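Long-range contact in isoflavone reductase (Medicago sativa, PDB 2GAS), which reduces achiral isoflavones to chiral isoflavanones with NADPH, a late step in the synthesis of the pterocarpan phytoalexin medicarpin: residues F159-Q165 with L265-Q270. Numbering follows the deposited sequence.
Sequences FLRNLAQ and LYHSQQ
A water joins Tyr266 to Gln165: it donates a bond to the backbone O of Gln165 at 2.6 Å and lies 2.8 Å from Tyr266 OH, in the plane of the phenol ring. No direct hydrogen bond crosses between 159-165 and 265-270; this water bridges them. Tyrosine suits the place because its long side chain can bring a hydroxyl to the water while offering a flat face to the CB and carbonyl of Ala164 and an edge to Phe159. Ala164 CB sits 4.3 Å from the ring centroid and 14° off the normal, a CH-pi contact for which a small methyl is well suited. The carbonyl O of Ala164 stands over the same face near the rim, 3.6 Å from Tyr266 CE1. Phe159 has a ring broad enough to meet Tyr266 through CD2 and Leu265 through CZ, 3.8 Å from Leu265 CD2, the two side chains crossing at about a right angle. With chi1 at -177°, Leu265 extends away from its own backbone N and lays its branched, apolar end against the phenyl ring. Gln269 runs past Phe159 in the opposite direction, ring and amide planes 61° apart; its CG methylene packs on the ring, while its OE1 accepts a nearly straight bond of 2.9 Å from Gln270 NE2. Residues 159-165 reverse direction at a Schellman motif ending helix 156-160 (Ala164 N to Phe159 O, Leu163 N to Leu160 O), with Leu163, at positive phi, as C-prime residue. In this NmrA-type reductase, Leu265 lies about 9 Å, between side chains, from Lys133, the inferred proton acceptor. The contact packs the helix end against helix 259-271, with Leu163 and Ala164 touching helix 223-234, Leu160 reaching helix 299-303, and Gln165 and Tyr266 meeting strand 175-179.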
ATOM      1  N   PHE A 159       6.338  -3.599   7.766  1.00 24.32           N
ATOM      2  CA  PHE A 159       7.583  -4.339   7.568  1.00 24.03           C
ATOM      3  C   PHE A 159       8.748  -3.882   8.431  1.00 23.98           C
ATOM      4  O   PHE A 159       9.363  -4.681   9.136  1.00 26.62           O
ATOM      5  CB  PHE A 159       8.047  -4.253   6.109  1.00 26.15           C
ATOM      6  CG  PHE A 159       7.193  -5.019   5.138  1.00 29.78           C
ATOM      7  CD1 PHE A 159       5.969  -4.516   4.717  1.00 28.07           C
ATOM      8  CD2 PHE A 159       7.636  -6.234   4.618  1.00 30.25           C
ATOM      9  CE1 PHE A 159       5.195  -5.209   3.787  1.00 29.71           C
ATOM     10  CE2 PHE A 159       6.871  -6.933   3.690  1.00 31.63           C
ATOM     11  CZ  PHE A 159       5.648  -6.418   3.272  1.00 29.64           C
ATOM     12  N   LEU A 160       9.059  -2.593   8.356  1.00 19.92           N
ATOM     13  CA  LEU A 160      10.186  -2.040   9.084  1.00 18.89           C
ATOM     14  C   LEU A 160      10.025  -1.997  10.594  1.00 20.25           C
ATOM     15  O   LEU A 160      11.004  -2.151  11.324  1.00 18.94           O
ATOM     16  CB  LEU A 160      10.492  -0.635   8.558  1.00 16.64           C
ATOM     17  CG  LEU A 160      11.856  -0.053   8.933  1.00 19.05           C
ATOM     18  CD1 LEU A 160      12.959  -1.001   8.468  1.00 21.23           C
ATOM     19  CD2 LEU A 160      12.026   1.321   8.288  1.00 19.08           C
ATOM     20  N   ARG A 161       8.799  -1.800  11.069  1.00 19.14           N
ATOM     21  CA  ARG A 161       8.575  -1.711  12.504  1.00 22.15           C
ATOM     22  C   ARG A 161       9.154  -2.874  13.297  1.00 20.20           C
ATOM     23  O   ARG A 161       9.649  -2.682  14.404  1.00 21.40           O
ATOM     24  CB  ARG A 161       7.088  -1.586  12.824  1.00 22.89           C
ATOM     25  CG  ARG A 161       6.862  -1.400  14.305  1.00 28.61           C
ATOM     26  CD  ARG A 161       5.419  -1.150  14.647  1.00 28.56           C
ATOM     27  NE  ARG A 161       5.264  -1.009  16.090  1.00 31.41           N
ATOM     28  CZ  ARG A 161       4.135  -0.654  16.686  1.00 34.13           C
ATOM     29  NH1 ARG A 161       3.054  -0.402  15.959  1.00 36.15           N
ATOM     30  NH2 ARG A 161       4.087  -0.552  18.008  1.00 34.35           N
ATOM     31  N   ASN A 162       9.075  -4.084  12.761  1.00 19.22           N
ATOM     32  CA  ASN A 162       9.642  -5.205  13.495  1.00 19.87           C
ATOM     33  C   ASN A 162      10.794  -5.847  12.742  1.00 19.43           C
ATOM     34  O   ASN A 162      11.138  -7.001  12.990  1.00 19.63           O
ATOM     35  CB  ASN A 162       8.566  -6.243  13.834  1.00 23.17           C
ATOM     36  CG  ASN A 162       7.926  -6.858  12.613  1.00 24.73           C
ATOM     37  OD1 ASN A 162       7.062  -7.730  12.740  1.00 31.44           O
ATOM     38  ND2 ASN A 162       8.329  -6.414  11.428  1.00 24.19           N
ATOM     39  N   LEU A 163      11.410  -5.076  11.849  1.00 18.57           N
ATOM     40  CA  LEU A 163      12.532  -5.562  11.051  1.00 19.95           C
ATOM     41  C   LEU A 163      12.227  -6.915  10.414  1.00 21.30           C
ATOM     42  O   LEU A 163      13.086  -7.803  10.364  1.00 20.29           O
ATOM     43  CB  LEU A 163      13.794  -5.659  11.917  1.00 20.92           C
ATOM     44  CG  LEU A 163      14.660  -4.401  12.032  1.00 26.42           C
ATOM     45  CD1 LEU A 163      13.812  -3.191  12.370  1.00 27.42           C
ATOM     46  CD2 LEU A 163      15.735  -4.626  13.093  1.00 27.04           C
ATOM     47  N   ALA A 164      10.996  -7.061   9.935  1.00 23.01           N
ATOM     48  CA  ALA A 164      10.542  -8.285   9.287  1.00 23.79           C
ATOM     49  C   ALA A 164      10.745  -9.542  10.133  1.00 24.09           C
ATOM     50  O   ALA A 164      11.040 -10.612   9.598  1.00 26.74           O
ATOM     51  CB  ALA A 164      11.245  -8.447   7.944  1.00 24.91           C
ATOM     52  N   GLN A 165      10.587  -9.416  11.446  1.00 24.56           N
ATOM     53  CA  GLN A 165      10.751 -10.551  12.352  1.00 26.34           C
ATOM     54  C   GLN A 165       9.399 -11.123  12.765  1.00 30.04           C
ATOM     55  O   GLN A 165       8.465 -10.374  13.039  1.00 30.66           O
ATOM     56  CB  GLN A 165      11.501 -10.121  13.615  1.00 24.29           C
ATOM     57  CG  GLN A 165      12.878  -9.542  13.372  1.00 19.81           C
ATOM     58  CD  GLN A 165      13.820 -10.539  12.727  1.00 20.31           C
ATOM     59  OE1 GLN A 165      14.159 -10.423  11.551  1.00 24.91           O
ATOM     60  NE2 GLN A 165      14.242 -11.530  13.498  1.00 17.27           N
ATOM     61  N   LEU A 265       5.374 -13.746   2.306  1.00 17.00           N
ATOM     62  CA  LEU A 265       5.450 -12.323   1.995  1.00 18.27           C
ATOM     63  C   LEU A 265       6.899 -11.849   2.169  1.00 17.34           C
ATOM     64  O   LEU A 265       7.445 -11.177   1.296  1.00 16.47           O
ATOM     65  CB  LEU A 265       4.515 -11.534   2.921  1.00 19.95           C
ATOM     66  CG  LEU A 265       4.406 -10.026   2.688  1.00 23.27           C
ATOM     67  CD1 LEU A 265       3.954  -9.740   1.264  1.00 25.66           C
ATOM     68  CD2 LEU A 265       3.413  -9.444   3.683  1.00 24.75           C
ATOM     69  N   TYR A 266       7.518 -12.218   3.291  1.00 18.38           N
ATOM     70  CA  TYR A 266       8.906 -11.844   3.572  1.00 18.70           C
ATOM     71  C   TYR A 266       9.858 -12.481   2.560  1.00 17.82           C
ATOM     72  O   TYR A 266      10.833 -11.866   2.145  1.00 18.03           O
ATOM     73  CB  TYR A 266       9.310 -12.296   4.976  1.00 19.90           C
ATOM     74  CG  TYR A 266       8.571 -11.625   6.107  1.00 22.53           C
ATOM     75  CD1 TYR A 266       8.437 -12.265   7.337  1.00 25.29           C
ATOM     76  CD2 TYR A 266       8.021 -10.351   5.962  1.00 21.27           C
ATOM     77  CE1 TYR A 266       7.775 -11.663   8.395  1.00 25.89           C
ATOM     78  CE2 TYR A 266       7.350  -9.733   7.027  1.00 25.56           C
ATOM     79  CZ  TYR A 266       7.233 -10.401   8.236  1.00 24.47           C
ATOM     80  OH  TYR A 266       6.559  -9.830   9.292  1.00 27.72           O
ATOM     81  N   HIS A 267       9.584 -13.727   2.185  1.00 16.53           N
ATOM     82  CA  HIS A 267      10.413 -14.428   1.205  1.00 17.28           C
ATOM     83  C   HIS A 267      10.485 -13.622  -0.097  1.00 16.97           C
ATOM     84  O   HIS A 267      11.557 -13.399  -0.655  1.00 16.66           O
ATOM     85  CB  HIS A 267       9.826 -15.822   0.934  1.00 18.21           C
ATOM     86  CG  HIS A 267      10.355 -16.483  -0.303  1.00 20.27           C
ATOM     87  ND1 HIS A 267      11.592 -17.089  -0.364  1.00 21.71           N
ATOM     88  CD2 HIS A 267       9.807 -16.625  -1.533  1.00 17.82           C
ATOM     89  CE1 HIS A 267      11.782 -17.575  -1.580  1.00 19.21           C
ATOM     90  NE2 HIS A 267      10.714 -17.308  -2.308  1.00 22.32           N
ATOM     91  N   SER A 268       9.332 -13.180  -0.578  1.00 15.41           N
ATOM     92  CA  SER A 268       9.269 -12.407  -1.804  1.00 16.05           C
ATOM     93  C   SER A 268       9.977 -11.058  -1.666  1.00 16.93           C
ATOM     94  O   SER A 268      10.659 -10.610  -2.580  1.00 17.63           O
ATOM     95  CB  SER A 268       7.800 -12.189  -2.191  1.00 15.07           C
ATOM     96  OG  SER A 268       7.688 -11.339  -3.321  1.00 17.61           O
ATOM     97  N   GLN A 269       9.830 -10.425  -0.506  1.00 17.66           N
ATOM     98  CA  GLN A 269      10.420  -9.107  -0.271  1.00 18.83           C
ATOM     99  C   GLN A 269      11.901  -9.145   0.115  1.00 20.18           C
ATOM    100  O   GLN A 269      12.679  -8.293  -0.310  1.00 21.94           O
ATOM    101  CB  GLN A 269       9.608  -8.390   0.824  1.00 19.48           C
ATOM    102  CG  GLN A 269       9.823  -6.871   0.959  1.00 21.73           C
ATOM    103  CD  GLN A 269      10.796  -6.494   2.078  1.00 23.44           C
ATOM    104  OE1 GLN A 269      10.971  -7.243   3.043  1.00 24.08           O
ATOM    105  NE2 GLN A 269      11.410  -5.317   1.962  1.00 21.60           N
ATOM    106  N   GLN A 270      12.281 -10.150   0.894  1.00 19.88           N
ATOM    107  CA  GLN A 270      13.650 -10.280   1.391  1.00 20.15           C
ATOM    108  C   GLN A 270      14.609 -11.129   0.565  1.00 18.99           C
ATOM    109  O   GLN A 270      15.807 -10.845   0.527  1.00 18.47           O
ATOM    110  CB  GLN A 270      13.612 -10.835   2.818  1.00 20.38           C
ATOM    111  CG  GLN A 270      12.882  -9.948   3.831  1.00 22.95           C
ATOM    112  CD  GLN A 270      13.805  -8.954   4.512  1.00 25.28           C
ATOM    113  OE1 GLN A 270      14.822  -9.338   5.095  1.00 24.57           O
ATOM    114  NE2 GLN A 270      13.450  -7.674   4.455  1.00 24.50           N
TER
HETATM  115  O   HOH W   1       6.112 -10.550  12.003  1.00 31.73           O